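Local coordinates for protein probable ribosomal RNA small subunit methyltransferase (Thermus thermophilus, PDB 3DMH) that methylates the N2 amine of a guanosine in 16S ribosomal RNA, with S-adenosylmethionine as methyl donor, at residues D32-L37 with G166-A171; V105-P110 with L135-D140. All blocks are in the same frame, centred on the assembly; numbering follows the deposited sequence.

Contact 1: residues D32-L37 with G166-A171; sequences DPVHDL and GPYRVA
The first turn of helix 33-41 crosses strand 168-174 at -39°, the two short axes 8.0 Å apart at their closest, with V34 nearest Y168 and L37 nearest V170. The contact is apolar packing, side chain on side chain and, at L37, side chain on strand backbone. The ring of Y168 is clasped between two prolines: P33 lays its CB over one face, 3.4 Å from the ring centroid and 12° off the normal, a CH-pi contact, while CG of P167 sits over the opposite face. Proline suits both places because its compact, rigid ring can turn C-H groups onto an aromatic face. V34 crosses Y168 at about a right angle, its CG2 3.8 Å from Y168 CD1; the short branched chain fits beside the ring. With a leucine in place of Y168, P33 and P167 would probably lose the flat surface they close on, leaving the helix start less firmly seated. L37, its CG anti to the backbone N (chi1 -162°), sends CD2 to 3.5 Å from Y168 O, and its CG meets V170 CG2 at 3.6 Å. D32 is the N-cap, OD1 accepting from V34 N. L37 also packs on R163 and E165 of strand 159-165, and V34 on A138 of strand 133-140, which places the helix start across three neighbouring strands.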
loop_
_atom_site.group_PDB
_atom_site.type_symbol
_atom_site.label_atom_id
_atom_site.label_comp_id
_atom_site.label_asym_id
_atom_site.label_seq_id
_atom_site.Cartn_x
_atom_site.Cartn_y
_atom_site.Cartn_z
ATOM N N ASP A 32 12.692 -4.095 -10.219
ATOM C CA ASP A 32 12.454 -2.667 -10.205
ATOM C C ASP A 32 13.806 -2.002 -10.451
ATOM O O ASP A 32 14.746 -2.246 -9.693
ATOM C CB ASP A 32 11.889 -2.261 -8.837
ATOM C CG ASP A 32 11.562 -0.780 -8.735
ATOM O OD1 ASP A 32 12.355 0.066 -9.176
ATOM O OD2 ASP A 32 10.503 -0.450 -8.166
ATOM N N PRO A 33 13.926 -1.207 -11.529
ATOM C CA PRO A 33 15.249 -0.605 -11.796
ATOM C C PRO A 33 15.830 0.247 -10.662
ATOM O O PRO A 33 17.059 0.329 -10.539
ATOM C CB PRO A 33 15.021 0.234 -13.061
ATOM C CG PRO A 33 13.801 -0.391 -13.712
ATOM C CD PRO A 33 12.936 -0.849 -12.562
ATOM N N VAL A 34 14.976 0.863 -9.835
ATOM C CA VAL A 34 15.490 1.687 -8.728
ATOM C C VAL A 34 16.119 0.779 -7.671
ATOM O O VAL A 34 17.266 0.976 -7.263
ATOM C CB VAL A 34 14.396 2.610 -8.125
ATOM C CG1 VAL A 34 14.901 3.328 -6.877
ATOM C CG2 VAL A 34 13.895 3.606 -9.164
ATOM N N HIS A 35 15.372 -0.230 -7.223
ATOM C CA HIS A 35 15.939 -1.175 -6.264
ATOM C C HIS A 35 17.150 -1.931 -6.848
ATOM O O HIS A 35 18.120 -2.203 -6.137
ATOM C CB HIS A 35 14.876 -2.159 -5.735
ATOM C CG HIS A 35 13.733 -1.514 -4.997
ATOM N ND1 HIS A 35 13.636 -1.526 -3.621
ATOM C CD2 HIS A 35 12.626 -0.871 -5.442
ATOM C CE1 HIS A 35 12.530 -0.908 -3.252
ATOM N NE2 HIS A 35 11.892 -0.507 -4.334
ATOM N N ASP A 36 17.112 -2.254 -8.147
ATOM C CA ASP A 36 18.231 -2.956 -8.797
ATOM C C ASP A 36 19.504 -2.113 -8.794
ATOM O O ASP A 36 20.591 -2.625 -8.578
ATOM C CB ASP A 36 17.895 -3.356 -10.244
ATOM C CG ASP A 36 16.965 -4.552 -10.316
ATOM O OD1 ASP A 36 16.738 -5.182 -9.261
ATOM O OD2 ASP A 36 16.448 -4.847 -11.415
ATOM N N LEU A 37 19.349 -0.817 -9.017
ATOM C CA LEU A 37 20.521 0.061 -9.050
ATOM C C LEU A 37 21.087 0.202 -7.636
ATOM O O LEU A 37 22.306 0.210 -7.451
ATOM C CB LEU A 37 20.186 1.414 -9.659
ATOM C CG LEU A 37 21.390 2.246 -10.132
ATOM C CD1 LEU A 37 22.160 1.514 -11.233
ATOM C CD2 LEU A 37 20.889 3.579 -10.626
ATOM N N GLY A 166 20.441 4.961 -17.283
ATOM C CA GLY A 166 19.288 5.591 -17.909
ATOM C C GLY A 166 18.806 6.756 -17.062
ATOM O O GLY A 166 19.612 7.629 -16.708
ATOM N N PRO A 167 17.496 6.765 -16.712
ATOM C CA PRO A 167 16.938 7.807 -15.855
ATOM C C PRO A 167 17.117 7.493 -14.360
ATOM O O PRO A 167 16.812 8.344 -13.518
ATOM C CB PRO A 167 15.449 7.765 -16.208
ATOM C CG PRO A 167 15.195 6.307 -16.449
ATOM C CD PRO A 167 16.458 5.808 -17.144
ATOM N N TYR A 168 17.631 6.303 -14.047
ATOM C CA TYR A 168 17.713 5.837 -12.654
ATOM C C TYR A 168 19.006 6.294 -12.007
ATOM O O TYR A 168 20.063 6.320 -12.656
ATOM C CB TYR A 168 17.542 4.316 -12.569
ATOM C CG TYR A 168 16.304 3.862 -13.304
ATOM C CD1 TYR A 168 15.030 4.122 -12.783
ATOM C CD2 TYR A 168 16.402 3.218 -14.535
ATOM C CE1 TYR A 168 13.889 3.743 -13.473
ATOM C CE2 TYR A 168 15.262 2.823 -15.226
ATOM C CZ TYR A 168 14.018 3.092 -14.694
ATOM O OH TYR A 168 12.895 2.698 -15.390
ATOM N N ARG A 169 18.913 6.668 -10.731
ATOM C CA ARG A 169 20.043 7.253 -10.005
ATOM C C ARG A 169 20.134 6.669 -8.609
ATOM O O ARG A 169 19.106 6.355 -7.998
ATOM C CB ARG A 169 19.856 8.763 -9.847
ATOM C CG ARG A 169 19.856 9.579 -11.133
ATOM C CD ARG A 169 21.238 9.584 -11.762
ATOM N NE ARG A 169 21.293 10.390 -12.986
ATOM C CZ ARG A 169 20.918 9.970 -14.195
ATOM N NH1 ARG A 169 20.454 8.741 -14.375
ATOM N NH2 ARG A 169 21.018 10.792 -15.236
ATOM N N VAL A 170 21.366 6.555 -8.115
ATOM C CA VAL A 170 21.638 6.407 -6.681
ATOM C C VAL A 170 22.599 7.513 -6.277
ATOM O O VAL A 170 23.609 7.741 -6.962
ATOM C CB VAL A 170 22.302 5.067 -6.328
ATOM C CG1 VAL A 170 22.442 4.932 -4.800
ATOM C CG2 VAL A 170 21.516 3.896 -6.899
ATOM N N ALA A 171 22.257 8.201 -5.192
ATOM C CA ALA A 171 23.135 9.176 -4.570
ATOM C C ALA A 171 23.528 8.761 -3.163
ATOM O O ALA A 171 22.805 8.016 -2.489
ATOM C CB ALA A 171 22.483 10.542 -4.547
#

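Contact 2: residues V105-P110 with L135-D140; sequences VVLALP and LYLAGD
V105 and L135 cross obliquely, CG1 against CD1 at 3.6 Å, on one face of two neighbouring parallel strands in a Rossmann-like methyltransferase sheet; helix 115-128 lies in the connection between them, a beta-alpha-beta crossover. Farther along this face L107 and L137 lie side by side, pointing the same way. Both carry CG anti to the backbone N (chi1 174° and -172°), which brings L107 CD2 to 3.8 Å from L137 CD1. L109 crosses L137 at a slant and sets its CD2 3.7 Å from that same methyl, L137 CD1, which is thus shared by two leucines. Branched aliphatic residues fill this face because helices 115-128 and 145-156 pack against it. The face bearing V106, Y136, A108 and A138 meets helix 33-41, and the two alanines are small enough to let H35, V34 and L38 come close. Y136, beside V106, is buried, but its OH is hydrogen-bonded to E43 N. A CB on G139 would clash with L109 CD1 as it now lies, consistent with a glycine here. Four backbone hydrogen bonds join the strands, alternating in donor; in the last, L109 N gives to A138 O at 2.8 Å and 174°, while L109 CG lies 3.3 Å from the same oxygen.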
loop_
_atom_site.group_PDB
_atom_site.type_symbol
_atom_site.label_atom_id
_atom_site.label_comp_id
_atom_site.label_asym_id
_atom_site.label_seq_id
_atom_site.Cartn_x
_atom_site.Cartn_y
_atom_site.Cartn_z
ATOM N N VAL A 105 21.481 4.815 6.171
ATOM C CA VAL A 105 20.076 4.618 5.775
ATOM C C VAL A 105 20.023 4.347 4.277
ATOM O O VAL A 105 20.773 4.940 3.499
ATOM C CB VAL A 105 19.195 5.841 6.174
ATOM C CG1 VAL A 105 17.772 5.723 5.609
ATOM C CG2 VAL A 105 19.139 5.973 7.672
ATOM N N VAL A 106 19.128 3.437 3.886
ATOM C CA VAL A 106 18.865 3.158 2.480
ATOM C C VAL A 106 17.424 3.558 2.175
ATOM O O VAL A 106 16.499 3.131 2.869
ATOM C CB VAL A 106 19.098 1.670 2.152
ATOM C CG1 VAL A 106 18.721 1.396 0.694
ATOM C CG2 VAL A 106 20.596 1.312 2.391
ATOM N N LEU A 107 17.230 4.403 1.160
ATOM C CA LEU A 107 15.873 4.828 0.795
ATOM C C LEU A 107 15.712 4.861 -0.718
ATOM O O LEU A 107 16.233 5.766 -1.408
ATOM C CB LEU A 107 15.539 6.201 1.407
ATOM C CG LEU A 107 14.218 6.854 1.001
ATOM C CD1 LEU A 107 13.044 5.993 1.470
ATOM C CD2 LEU A 107 14.137 8.212 1.626
ATOM N N ALA A 108 15.041 3.832 -1.244
ATOM C CA ALA A 108 14.462 3.914 -2.578
ATOM C C ALA A 108 13.274 4.880 -2.473
ATOM O O ALA A 108 12.343 4.648 -1.695
ATOM C CB ALA A 108 14.003 2.525 -3.048
ATOM N N LEU A 109 13.327 5.979 -3.211
ATOM C CA LEU A 109 12.274 6.992 -3.128
ATOM C C LEU A 109 10.897 6.423 -3.442
ATOM O O LEU A 109 10.688 5.883 -4.534
ATOM C CB LEU A 109 12.566 8.126 -4.098
ATOM C CG LEU A 109 13.689 9.015 -3.583
ATOM C CD1 LEU A 109 14.345 9.782 -4.753
ATOM C CD2 LEU A 109 13.152 9.969 -2.551
ATOM N N PRO A 110 9.961 6.531 -2.477
ATOM C CA PRO A 110 8.597 6.033 -2.695
ATOM C C PRO A 110 7.768 7.049 -3.492
ATOM O O PRO A 110 6.727 7.523 -3.020
ATOM C CB PRO A 110 8.064 5.857 -1.263
ATOM C CG PRO A 110 8.773 6.934 -0.472
ATOM C CD PRO A 110 10.148 7.076 -1.110
ATOM N N LEU A 135 23.369 8.433 3.836
ATOM C CA LEU A 135 22.100 8.033 3.232
ATOM C C LEU A 135 22.324 7.676 1.770
ATOM O O LEU A 135 22.849 8.482 0.996
ATOM C CB LEU A 135 21.073 9.169 3.331
ATOM C CG LEU A 135 19.794 9.047 2.494
ATOM C CD1 LEU A 135 18.921 7.853 2.922
ATOM C CD2 LEU A 135 18.962 10.339 2.550
ATOM N N TYR A 136 21.926 6.462 1.395
ATOM C CA TYR A 136 21.831 6.091 -0.014
ATOM C C TYR A 136 20.419 6.399 -0.449
ATOM O O TYR A 136 19.467 5.888 0.145
ATOM C CB TYR A 136 22.062 4.588 -0.218
ATOM C CG TYR A 136 23.505 4.190 -0.280
ATOM C CD1 TYR A 136 24.271 4.415 -1.431
ATOM C CD2 TYR A 136 24.115 3.581 0.806
ATOM C CE1 TYR A 136 25.613 4.044 -1.487
ATOM C CE2 TYR A 136 25.457 3.209 0.769
ATOM C CZ TYR A 136 26.201 3.439 -0.373
ATOM O OH TYR A 136 27.525 3.050 -0.397
ATOM N N LEU A 137 20.298 7.269 -1.448
ATOM C CA LEU A 137 18.999 7.716 -1.935
ATOM C C LEU A 137 18.871 7.314 -3.395
ATOM O O LEU A 137 19.677 7.721 -4.225
ATOM C CB LEU A 137 18.882 9.245 -1.791
ATOM C CG LEU A 137 17.505 9.827 -2.091
ATOM C CD1 LEU A 137 16.517 9.501 -0.979
ATOM C CD2 LEU A 137 17.644 11.332 -2.308
ATOM N N ALA A 138 17.859 6.513 -3.729
ATOM C CA ALA A 138 17.742 6.061 -5.111
ATOM C C ALA A 138 16.399 6.441 -5.709
ATOM O O ALA A 138 15.386 6.516 -5.016
ATOM C CB ALA A 138 17.934 4.539 -5.209
ATOM N N GLY A 139 16.378 6.685 -7.014
ATOM C CA GLY A 139 15.103 6.988 -7.651
ATOM C C GLY A 139 15.215 7.165 -9.147
ATOM O O GLY A 139 16.128 6.626 -9.781
ATOM N N ASP A 140 14.284 7.945 -9.682
ATOM C CA ASP A 140 14.016 8.027 -11.114
ATOM C C ASP A 140 13.887 9.502 -11.481
ATOM O O ASP A 140 13.082 10.225 -10.898
ATOM C CB ASP A 140 12.695 7.274 -11.365
ATOM C CG ASP A 140 12.326 7.147 -12.842
ATOM O OD1 ASP A 140 12.878 7.856 -13.706
ATOM O OD2 ASP A 140 11.428 6.321 -13.117
#

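In the fold
Contacts 1 and 2 lie about 9 Å apart between centres and share one mixed sheet, in which strand 168-174 runs antiparallel beside strand 133-140. Backbone pairs join them directly: A171 N lies 2.8 Å from L137 O and G139 N 2.9 Å from R169 O, both probable hydrogen bonds. Along the chain, contact 2 is nested within the loop that contact 1 closes, so the crossover is formed inside the span that brings helix 33-41 to strand 168-174. Helix 33-41, which supplies one side of contact 1, also lies on contact 2: V34 on A138 and H35 on A108. Both lie away from the S-adenosylmethionine and guanosine pockets; guanosine is held by residues such as D213, N305 and F308, associated with the second, similarly ordered sheet.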